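Local coordinates for protein glucokinase (Leishmania braziliensis MHOM/BR/75/M2904, PDB 6EDI) that probably phosphorylates D-glucose with ATP, as a glucokinase of the actin-like ATPase clan, at residues Ile81-Leu84 and Leu85-Phe88. Residues are numbered along the deposited sequence; the frame is centred on the assembly and turned at random.
Sequences IRQL and LEFF
Arg82 meets Leu85 through its carbonyl. Leu85 N donates to Arg82 O over 3.1 Å, an i to i+3 bond. The Arg82 guanidinium leads away to a salt bridge with Asp80. Gln83 packs on Phe87, one turn on. With CG anti to the backbone N (chi1 -168°) and the chain extended beyond it, the side chain crosses the CZ end of the ring obliquely, on the face that Gln83 O covers. Gln83 CG lies 3.4 Å from Phe87 CZ, and the amide plane is turned 28° from the ring plane. Thr77 and Lys78 hold the two ends of this amide, which fixes its rotation. Gln83 O sits over the centre of one face of the Phe87 ring and accepts from Phe87 N at 3.2 Å. Leu84 O takes Phe88 N at 2.8 Å. The same oxygen lies over one face of the Phe88 ring, toward its rim. Leu84 touches both rings through different atoms: CD2 is 4.0 Å from Phe87 CD2, and CB is 3.9 Å from Phe88 CE2. Ala52, Val47 and Val115 of the sheet touch Leu84. The arrangement is the lead-in and first turn of helix 84-98, its buried Leu84, Phe87 and Phe88 facing the mixed sheet of the actin-like ATPase fold.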
loop_
_atom_site.group_PDB
_atom_site.type_symbol
_atom_site.label_atom_id
_atom_site.label_comp_id
_atom_site.label_asym_id
_atom_site.label_seq_id
_atom_site.Cartn_x
_atom_site.Cartn_y
_atom_site.Cartn_z
ATOM N N ILE A 81 -15.242 21.506 -12.094
ATOM C CA ILE A 81 -15.653 20.246 -11.458
ATOM C C ILE A 81 -16.955 20.372 -10.669
ATOM O O ILE A 81 -17.663 19.381 -10.460
ATOM C CB ILE A 81 -14.540 19.690 -10.522
ATOM C CG1 ILE A 81 -14.757 18.204 -10.233
ATOM C CG2 ILE A 81 -14.467 20.481 -9.227
ATOM C CD1 ILE A 81 -14.608 17.336 -11.458
ATOM N N ARG A 82 -17.261 21.585 -10.216
ATOM C CA ARG A 82 -18.466 21.830 -9.426
ATOM C C ARG A 82 -19.718 21.710 -10.290
ATOM O O ARG A 82 -20.829 21.616 -9.777
ATOM C CB ARG A 82 -18.392 23.206 -8.759
ATOM C CG ARG A 82 -17.273 23.320 -7.722
ATOM C CD ARG A 82 -16.928 24.756 -7.386
ATOM N NE ARG A 82 -16.288 25.444 -8.505
ATOM C CZ ARG A 82 -15.759 26.662 -8.430
ATOM N NH1 ARG A 82 -15.794 27.332 -7.287
ATOM N NH2 ARG A 82 -15.199 27.212 -9.499
ATOM N N GLN A 83 -19.531 21.691 -11.604
ATOM C CA GLN A 83 -20.642 21.461 -12.528
ATOM C C GLN A 83 -21.250 20.058 -12.369
ATOM O O GLN A 83 -22.356 19.806 -12.833
ATOM C CB GLN A 83 -20.221 21.722 -13.981
ATOM C CG GLN A 83 -21.388 21.789 -14.971
ATOM C CD GLN A 83 -20.999 22.347 -16.335
ATOM O OE1 GLN A 83 -19.813 22.509 -16.643
ATOM N NE2 GLN A 83 -22.001 22.654 -17.156
ATOM N N LEU A 84 -20.548 19.151 -11.687
ATOM C CA LEU A 84 -21.131 17.843 -11.388
ATOM C C LEU A 84 -22.457 18.021 -10.642
ATOM O O LEU A 84 -23.392 17.264 -10.860
ATOM C CB LEU A 84 -20.170 16.955 -10.577
ATOM C CG LEU A 84 -18.850 16.566 -11.251
ATOM C CD1 LEU A 84 -18.121 15.518 -10.450
ATOM C CD2 LEU A 84 -19.108 16.040 -12.633
ATOM N N LEU A 85 -22.537 19.044 -9.789
ATOM C CA LEU A 85 -23.743 19.294 -8.992
ATOM C C LEU A 85 -24.960 19.544 -9.875
ATOM O O LEU A 85 -26.049 19.021 -9.619
ATOM C CB LEU A 85 -23.540 20.462 -8.021
ATOM C CG LEU A 85 -22.912 20.126 -6.668
ATOM C CD1 LEU A 85 -21.484 19.670 -6.842
ATOM C CD2 LEU A 85 -22.966 21.310 -5.711
ATOM N N GLU A 86 -24.770 20.342 -10.916
ATOM C CA GLU A 86 -25.829 20.578 -11.882
ATOM C C GLU A 86 -26.270 19.256 -12.472
ATOM O O GLU A 86 -27.468 18.977 -12.559
ATOM C CB GLU A 86 -25.339 21.492 -12.996
ATOM C CG GLU A 86 -24.676 22.750 -12.493
ATOM C CD GLU A 86 -24.591 23.809 -13.555
ATOM O OE1 GLU A 86 -24.889 23.500 -14.732
ATOM O OE2 GLU A 86 -24.235 24.952 -13.204
ATOM N N PHE A 87 -25.294 18.437 -12.861
ATOM C CA PHE A 87 -25.580 17.167 -13.527
ATOM C C PHE A 87 -26.373 16.221 -12.621
ATOM O O PHE A 87 -27.364 15.628 -13.048
ATOM C CB PHE A 87 -24.292 16.483 -14.001
ATOM C CG PHE A 87 -23.463 17.316 -14.939
ATOM C CD1 PHE A 87 -24.042 18.311 -15.711
ATOM C CD2 PHE A 87 -22.092 17.104 -15.034
ATOM C CE1 PHE A 87 -23.274 19.086 -16.570
ATOM C CE2 PHE A 87 -21.308 17.865 -15.893
ATOM C CZ PHE A 87 -21.903 18.860 -16.667
ATOM N N PHE A 88 -25.933 16.082 -11.375
ATOM C CA PHE A 88 -26.630 15.205 -10.443
ATOM C C PHE A 88 -28.066 15.683 -10.239
ATOM O O PHE A 88 -28.998 14.877 -10.191
ATOM C CB PHE A 88 -25.893 15.128 -9.108
ATOM C CG PHE A 88 -24.504 14.583 -9.216
ATOM C CD1 PHE A 88 -24.165 13.696 -10.235
ATOM C CD2 PHE A 88 -23.528 14.970 -8.304
ATOM C CE1 PHE A 88 -22.860 13.198 -10.342
ATOM C CE2 PHE A 88 -22.230 14.488 -8.401
ATOM C CZ PHE A 88 -21.896 13.596 -9.423
#